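Local atomic coordinates of putative enzyme related to aldose 1-epimerase (Salmonella typhimurium, PDB entry 2HTA), a protein that probably interconverts the alpha and beta anomers of glucose 6-phosphate, as a hexose-6-phosphate mutarotase of the aldose 1-epimerase family. Residues P31-R36 / V130-E135; V51-A56 / A60-W65; E71-L76 / Q302-A307. All coordinates share one frame; numbering follows the deposited sequence.

Contact 1. Residues P31-R36 / V130-E135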
# COMPACT_ATOMS: atom_id res chain seq x y z
N PRO A 31 13.20 4.69 -21.84
CA PRO A 31 12.21 5.56 -22.45
C PRO A 31 10.95 5.79 -21.59
O PRO A 31 10.28 6.82 -21.75
CB PRO A 31 11.83 4.80 -23.76
CG PRO A 31 13.07 3.97 -24.05
CD PRO A 31 13.56 3.55 -22.71
N VAL A 32 10.62 4.87 -20.66
CA VAL A 32 9.41 5.07 -19.89
C VAL A 32 9.64 5.41 -18.41
O VAL A 32 8.70 5.80 -17.74
CB VAL A 32 8.42 3.90 -20.00
CG1 VAL A 32 8.13 3.62 -21.50
CG2 VAL A 32 9.04 2.70 -19.35
N LEU A 33 10.86 5.23 -17.94
CA LEU A 33 11.22 5.36 -16.52
C LEU A 33 12.11 6.55 -16.36
O LEU A 33 13.15 6.65 -17.01
CB LEU A 33 12.00 4.14 -16.07
CG LEU A 33 11.28 2.89 -15.59
CD1 LEU A 33 12.33 1.81 -15.21
CD2 LEU A 33 10.31 3.19 -14.45
N SER A 34 11.76 7.42 -15.43
CA SER A 34 12.58 8.58 -15.12
C SER A 34 12.64 8.74 -13.62
O SER A 34 11.77 8.26 -12.91
CB SER A 34 11.96 9.85 -15.74
OG SER A 34 10.65 10.14 -15.20
N ARG A 35 13.73 9.35 -13.15
CA ARG A 35 13.76 9.91 -11.80
C ARG A 35 13.41 11.42 -11.76
O ARG A 35 13.88 12.23 -12.60
CB ARG A 35 15.11 9.70 -11.12
CG ARG A 35 15.11 10.50 -9.77
CD ARG A 35 16.29 10.28 -8.89
NE ARG A 35 17.58 10.76 -9.40
CZ ARG A 35 18.19 11.91 -9.08
NH1 ARG A 35 17.64 12.82 -8.28
NH2 ARG A 35 19.39 12.14 -9.64
N ARG A 36 12.58 11.79 -10.78
CA ARG A 36 12.16 13.18 -10.61
C ARG A 36 12.25 13.42 -9.11
O ARG A 36 12.63 12.52 -8.36
CB ARG A 36 10.73 13.37 -11.12
CG ARG A 36 10.55 12.66 -12.47
CD ARG A 36 9.35 13.18 -13.27
NE ARG A 36 9.05 12.30 -14.41
CZ ARG A 36 8.04 12.53 -15.22
NH1 ARG A 36 7.32 13.63 -15.03
NH2 ARG A 36 7.75 11.68 -16.23
N VAL A 130 5.89 -2.50 -16.98
CA VAL A 130 7.24 -2.39 -16.42
C VAL A 130 7.33 -3.25 -15.15
O VAL A 130 6.33 -3.38 -14.43
CB VAL A 130 7.58 -0.91 -16.06
CG1 VAL A 130 9.02 -0.80 -15.59
CG2 VAL A 130 7.41 -0.01 -17.28
N MET A 131 8.48 -3.85 -14.93
CA MET A 131 8.74 -4.58 -13.65
C MET A 131 9.83 -3.86 -12.93
O MET A 131 10.80 -3.45 -13.59
CB MET A 131 9.29 -6.00 -13.96
CG MET A 131 8.34 -6.94 -14.73
SD MET A 131 9.28 -8.52 -15.08
CE MET A 131 9.77 -9.05 -13.41
N LEU A 132 9.76 -3.75 -11.60
CA LEU A 132 10.81 -3.04 -10.86
C LEU A 132 11.08 -3.80 -9.56
O LEU A 132 10.15 -4.35 -8.96
CB LEU A 132 10.34 -1.63 -10.45
CG LEU A 132 9.90 -0.61 -11.52
CD1 LEU A 132 8.41 -0.78 -11.77
CD2 LEU A 132 10.17 0.80 -10.96
N THR A 133 12.35 -3.80 -9.15
CA THR A 133 12.74 -4.42 -7.87
C THR A 133 13.46 -3.37 -7.06
O THR A 133 14.45 -2.82 -7.52
CB THR A 133 13.68 -5.54 -8.08
OG1 THR A 133 13.05 -6.54 -8.90
CG2 THR A 133 14.02 -6.17 -6.75
N PHE A 134 12.97 -3.13 -5.85
CA PHE A 134 13.60 -2.21 -4.90
C PHE A 134 14.20 -3.04 -3.77
O PHE A 134 13.66 -4.13 -3.41
CB PHE A 134 12.54 -1.25 -4.33
CG PHE A 134 11.97 -0.30 -5.33
CD1 PHE A 134 10.83 -0.65 -6.12
CD2 PHE A 134 12.55 0.94 -5.52
CE1 PHE A 134 10.28 0.29 -7.05
CE2 PHE A 134 11.99 1.87 -6.43
CZ PHE A 134 10.88 1.55 -7.18
N GLU A 135 15.27 -2.54 -3.16
CA GLU A 135 15.91 -3.32 -2.07
C GLU A 135 16.18 -2.39 -0.86
O GLU A 135 16.64 -1.27 -1.04
CB GLU A 135 17.24 -3.84 -2.58
CG GLU A 135 17.98 -4.68 -1.54
CD GLU A 135 19.28 -5.23 -2.12
OE1 GLU A 135 20.26 -4.48 -2.23
OE2 GLU A 135 19.31 -6.39 -2.55

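Contact 2. Residues V51-A56 / A60-W65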
# COMPACT_ATOMS: atom_id res chain seq x y z
N VAL A 51 0.32 2.28 -19.19
CA VAL A 51 0.19 2.49 -17.73
C VAL A 51 1.01 3.70 -17.25
O VAL A 51 2.11 3.93 -17.71
CB VAL A 51 0.72 1.21 -16.95
CG1 VAL A 51 2.17 0.76 -17.41
CG2 VAL A 51 0.60 1.42 -15.39
N LYS A 52 0.46 4.42 -16.29
CA LYS A 52 1.19 5.47 -15.60
C LYS A 52 1.27 5.07 -14.13
O LYS A 52 0.27 4.66 -13.56
CB LYS A 52 0.42 6.79 -15.70
CG LYS A 52 0.54 7.41 -17.10
CD LYS A 52 -0.21 8.74 -17.13
CE LYS A 52 -0.06 9.39 -18.53
NZ LYS A 52 -1.12 10.39 -18.82
N ALA A 53 2.45 5.16 -13.54
CA ALA A 53 2.61 4.80 -12.12
C ALA A 53 3.79 5.57 -11.55
O ALA A 53 4.67 6.06 -12.29
CB ALA A 53 2.89 3.26 -12.02
N SER A 54 3.86 5.68 -10.23
CA SER A 54 5.02 6.41 -9.69
C SER A 54 5.31 5.85 -8.31
O SER A 54 4.41 5.29 -7.66
CB SER A 54 4.73 7.93 -9.59
OG SER A 54 3.54 8.21 -8.84
N PHE A 55 6.55 6.03 -7.88
CA PHE A 55 7.03 5.46 -6.64
C PHE A 55 7.87 6.52 -5.94
O PHE A 55 8.50 7.34 -6.60
CB PHE A 55 7.99 4.34 -6.96
CG PHE A 55 7.38 3.15 -7.63
CD1 PHE A 55 7.02 2.01 -6.89
CD2 PHE A 55 7.24 3.13 -9.02
CE1 PHE A 55 6.45 0.89 -7.55
CE2 PHE A 55 6.68 2.02 -9.68
CZ PHE A 55 6.31 0.90 -8.95
N ALA A 56 7.96 6.45 -4.61
CA ALA A 56 9.07 7.12 -3.94
C ALA A 56 10.11 6.04 -3.65
O ALA A 56 9.77 4.89 -3.25
CB ALA A 56 8.59 7.76 -2.62
N ALA A 60 10.11 2.36 -0.84
CA ALA A 60 9.72 1.75 -2.14
C ALA A 60 8.22 1.88 -2.29
O ALA A 60 7.50 0.87 -2.45
CB ALA A 60 10.12 0.27 -2.17
N HIS A 61 7.74 3.11 -2.17
CA HIS A 61 6.33 3.38 -1.92
C HIS A 61 5.63 3.64 -3.24
O HIS A 61 5.84 4.68 -3.89
CB HIS A 61 6.21 4.62 -1.02
CG HIS A 61 4.87 4.77 -0.35
ND1 HIS A 61 4.73 4.86 1.02
CD2 HIS A 61 3.62 4.94 -0.87
CE1 HIS A 61 3.45 5.02 1.32
NE2 HIS A 61 2.75 5.06 0.18
N LEU A 62 4.79 2.70 -3.64
CA LEU A 62 3.97 2.91 -4.82
C LEU A 62 2.94 4.00 -4.50
O LEU A 62 2.10 3.84 -3.67
CB LEU A 62 3.29 1.57 -5.20
CG LEU A 62 2.34 1.60 -6.41
CD1 LEU A 62 3.00 2.02 -7.74
CD2 LEU A 62 1.69 0.18 -6.54
N LEU A 63 3.03 5.12 -5.20
CA LEU A 63 2.18 6.29 -4.97
C LEU A 63 0.92 6.28 -5.82
O LEU A 63 -0.14 6.76 -5.38
CB LEU A 63 2.97 7.54 -5.40
CG LEU A 63 4.34 7.73 -4.73
CD1 LEU A 63 5.13 8.90 -5.25
CD2 LEU A 63 4.09 7.87 -3.20
N SER A 64 1.02 5.74 -7.03
CA SER A 64 -0.14 5.85 -7.97
C SER A 64 -0.00 4.75 -9.03
O SER A 64 1.10 4.32 -9.32
CB SER A 64 -0.20 7.25 -8.65
OG SER A 64 0.86 7.44 -9.57
N TRP A 65 -1.13 4.36 -9.62
CA TRP A 65 -1.15 3.38 -10.69
C TRP A 65 -2.45 3.66 -11.45
O TRP A 65 -3.54 3.66 -10.88
CB TRP A 65 -1.12 1.92 -10.13
CG TRP A 65 -1.41 0.89 -11.20
CD1 TRP A 65 -0.75 0.75 -12.42
CD2 TRP A 65 -2.49 -0.06 -11.21
NE1 TRP A 65 -1.30 -0.30 -13.12
CE2 TRP A 65 -2.41 -0.76 -12.44
CE3 TRP A 65 -3.52 -0.39 -10.29
CZ2 TRP A 65 -3.33 -1.78 -12.80
CZ3 TRP A 65 -4.42 -1.42 -10.63
CH2 TRP A 65 -4.33 -2.09 -11.90
O HOH W 1 -0.65 7.06 -11.90

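Contact 3. Residues E71-L76 / Q302-A307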
# COMPACT_ATOMS: atom_id res chain seq x y z
N GLU A 71 -9.54 5.22 -14.60
CA GLU A 71 -9.22 6.31 -13.67
C GLU A 71 -8.15 5.81 -12.71
O GLU A 71 -7.95 4.60 -12.54
CB GLU A 71 -10.47 6.73 -12.89
CG GLU A 71 -11.71 6.90 -13.80
CD GLU A 71 -11.93 8.29 -14.21
OE1 GLU A 71 -10.93 9.04 -14.45
OE2 GLU A 71 -13.13 8.66 -14.28
N GLU A 72 -7.43 6.74 -12.09
CA GLU A 72 -6.43 6.35 -11.09
C GLU A 72 -7.03 5.27 -10.16
O GLU A 72 -8.15 5.39 -9.65
CB GLU A 72 -6.06 7.57 -10.22
CG GLU A 72 -5.38 8.74 -11.01
CD GLU A 72 -3.95 8.45 -11.51
OE1 GLU A 72 -3.25 7.50 -11.01
OE2 GLU A 72 -3.48 9.20 -12.43
N VAL A 73 -6.23 4.26 -9.90
CA VAL A 73 -6.68 3.17 -9.04
C VAL A 73 -6.31 3.40 -7.57
O VAL A 73 -7.06 3.01 -6.69
CB VAL A 73 -6.10 1.86 -9.51
CG1 VAL A 73 -6.52 0.68 -8.57
CG2 VAL A 73 -6.62 1.57 -10.91
N LEU A 74 -5.12 3.93 -7.33
CA LEU A 74 -4.67 4.22 -5.97
C LEU A 74 -4.92 5.66 -5.59
O LEU A 74 -4.73 6.56 -6.38
CB LEU A 74 -3.16 3.96 -5.85
CG LEU A 74 -2.72 2.50 -6.13
CD1 LEU A 74 -1.22 2.43 -6.16
CD2 LEU A 74 -3.34 1.55 -5.03
N TRP A 75 -5.26 5.87 -4.34
CA TRP A 75 -5.51 7.22 -3.81
C TRP A 75 -4.20 7.67 -3.18
O TRP A 75 -3.51 6.88 -2.51
CB TRP A 75 -6.60 7.13 -2.77
CG TRP A 75 -6.99 8.43 -2.13
CD1 TRP A 75 -8.01 9.31 -2.54
CD2 TRP A 75 -6.43 9.01 -0.95
NE1 TRP A 75 -8.08 10.36 -1.68
CE2 TRP A 75 -7.13 10.23 -0.70
CE3 TRP A 75 -5.41 8.62 -0.06
CZ2 TRP A 75 -6.84 11.04 0.36
CZ3 TRP A 75 -5.12 9.44 1.01
CH2 TRP A 75 -5.83 10.63 1.23
N LEU A 76 -3.87 8.95 -3.36
CA LEU A 76 -2.71 9.58 -2.77
C LEU A 76 -3.19 10.90 -2.15
O LEU A 76 -4.02 11.58 -2.73
CB LEU A 76 -1.67 9.87 -3.82
CG LEU A 76 -0.31 10.42 -3.36
CD1 LEU A 76 0.50 9.44 -2.56
CD2 LEU A 76 0.46 10.88 -4.59
N GLN A 302 0.28 -8.85 -3.08
CA GLN A 302 -1.03 -8.34 -3.44
C GLN A 302 -1.07 -8.07 -4.98
O GLN A 302 -0.09 -7.54 -5.52
CB GLN A 302 -1.27 -7.04 -2.67
CG GLN A 302 -2.67 -6.44 -2.96
CD GLN A 302 -2.92 -5.15 -2.25
OE1 GLN A 302 -2.95 -4.10 -2.88
NE2 GLN A 302 -3.10 -5.22 -0.90
N THR A 303 -2.14 -8.49 -5.65
CA THR A 303 -2.40 -8.19 -7.05
C THR A 303 -3.71 -7.42 -7.11
O THR A 303 -4.65 -7.69 -6.37
CB THR A 303 -2.40 -9.50 -7.89
OG1 THR A 303 -1.06 -10.01 -7.86
CG2 THR A 303 -2.77 -9.21 -9.36
N ILE A 304 -3.70 -6.38 -7.94
CA ILE A 304 -4.83 -5.51 -8.13
C ILE A 304 -5.28 -5.56 -9.60
O ILE A 304 -4.45 -5.44 -10.54
CB ILE A 304 -4.47 -4.04 -7.77
CG1 ILE A 304 -3.74 -3.96 -6.42
CG2 ILE A 304 -5.77 -3.17 -7.82
CD1 ILE A 304 -3.00 -2.59 -6.16
N CYS A 305 -6.58 -5.67 -9.79
CA CYS A 305 -7.18 -5.81 -11.15
C CYS A 305 -8.41 -4.91 -11.15
O CYS A 305 -9.18 -4.88 -10.18
CB CYS A 305 -7.59 -7.29 -11.31
SG CYS A 305 -8.36 -7.66 -12.83
N VAL A 306 -8.61 -4.14 -12.23
CA VAL A 306 -9.80 -3.31 -12.37
C VAL A 306 -10.77 -3.89 -13.41
O VAL A 306 -10.33 -4.39 -14.45
CB VAL A 306 -9.45 -1.87 -12.77
CG1 VAL A 306 -10.73 -1.01 -12.78
CG2 VAL A 306 -8.49 -1.31 -11.78
N ALA A 307 -12.08 -3.85 -13.10
CA ALA A 307 -13.13 -4.32 -14.05
C ALA A 307 -14.28 -3.34 -14.10
O ALA A 307 -14.60 -2.68 -13.11
CB ALA A 307 -13.63 -5.68 -13.70

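Contact 1. Residues P31-R36 / V130-E135
L33 and V32 meet V130 and L132 between two layers of the beta-sandwich of the galactose mutarotase fold. L33 lies at the start of strand 33-38 in an antiparallel sheet of five strands. Strand 130-137 belongs to the larger antiparallel sheet of nine strands that packs against it. The contact is purely apolar and is made by methyl groups. V32 CG2 touches V130 CG2 at 3.8 Å, one methyl against one methyl, as the two side chains pass alongside each other. L33 spreads its two methyls over two residues. Its CD1 meets V130 CG1 at 4.2 Å, and its CD2 meets L132 CD2, also at 4.2 Å. V130 therefore uses both branches, CG2 on V32 and CG1 on L33. Its CG1 lies anti to the backbone N (chi1 -175°), which leaves CG2 beside that nitrogen and facing V32. The nearest CA atoms, those of V32 and V130, are 8.5 Å apart, a spacing that side chains bridge and backbones do not.

Strand 41-48 lies in the next shell. Backbone bonds pair V32 with D47 and S34 with V45, and V46 packs on both L33 and V130. H123 of strand 119-125 also touches L33. Beyond the apolar patch, R36 folds back along its own strand. Its NE donates to S34 OG at 2.8 Å in a nearly straight bond (170°), with the hydroxyl oxygen in the guanidinium plane.

Contact 2. Residues V51-A56 / A60-W65
S54 O faces two successive backbone N-H groups, those of L63 and S64, and this makes a classic beta bulge in the pairing of the two strands. L63 N donates to S54 O at 2.8 Å. S64 N reaches S54 O only weakly, at 3.5 Å. The register shifts by one residue here, from S54 opposite S64 to F55 opposite L62. Regular pairing resumes where A56 N to H61 O and H61 N to A56 O are both 2.9 Å.

The bulge serines also meet through their side chains. S54 OG and S64 OG lie 2.9 Å apart in a hydrogen bond, and a water joins S64 OG to K52 O, weakly on the K52 side. The other face of the hairpin, with A53, F55, L62 and W65, is mainly apolar. L62 CD1 sits over one face of the F55 ring, offset toward the rim, in a CH-pi contact 3.9 Å from the centroid. With CG anti to the L62 backbone N (chi1 178°), the branch reaches across to F55. V51 CG2 closes tightly on the edge of the W65 indole, 3.3 Å from CD1. W65 NE1 bonds to G159 O, and H61 NE2 to G90 O. H61 lies about 5 Å from R114, a probable substrate-binding residue, between side chains. The whole is a bulged antiparallel beta hairpin in the sandwich of a galactose mutarotase fold.

Contact 3. Residues E71-L76 / Q302-A307
V73 CG2 and V306 CG2 come within 3.5 Å, the closest approach between the loop segment 71-76 and the strand segment 302-307. The other methyl of V73 turns to the next inward-facing residue of the strand, where V73 CG1 meets I304 CG2 at 4.0 Å. V73 thus spans two residues on one side of the strand, with CG2 on V306 and CG1 on I304. A chi1 of 178° sends V73 CG1 away from its own N and toward I304, and turns CG2 to V306.

Packing slackens toward L74. Its end reaches I304, with L74 CD2 at 4.3 Å from I304 CD1. The backbones stay well apart, 7.9 Å between the CA atoms of V73 and V306. V73 and I304 are buried, while V306 is partly exposed. C305 points away from the loop, on the other side of the strand, and is partly exposed as well.

The loop is held by polar bonds around this apolar patch. R242 bonds to the backbone oxygens of E71 and E72, and N183 ND2 also reaches E72 O. The V73 backbone bonds to that of N183. This ties the loop to strand 172-183. F182 packs on L74 and I304. I304 also touches I244 of the adjacent strand 242-249. Farther along the loop, L76 rests on helix 14-22. The contact thus joins strand 298-308, inside the nine-stranded sheet, to a loop wedged between that helix and strands 61-67 and 172-183.

Contact 2 bridges the other two. Its centre lies 9 Å from that of contact 1 and 11 Å from that of contact 3. The centres of contacts 1 and 3 are 18 Å apart, their nearest atoms about 11 Å. Toward contact 1, F134 CE1 packs on F55 CD1 at 3.7 Å. Toward contact 3, V73 N probably bonds to W65 O at 2.9 Å, and I304 CG2 lies 3.6 Å from W65 CZ3. Contacts 1 and 3 share the nine-stranded sheet. The inferred active site is nearer contacts 2 and 3: between side chains, H179 is about 7 Å from H61, and both H179 and E282 are about 10 Å from L74. Contact 1 lies away.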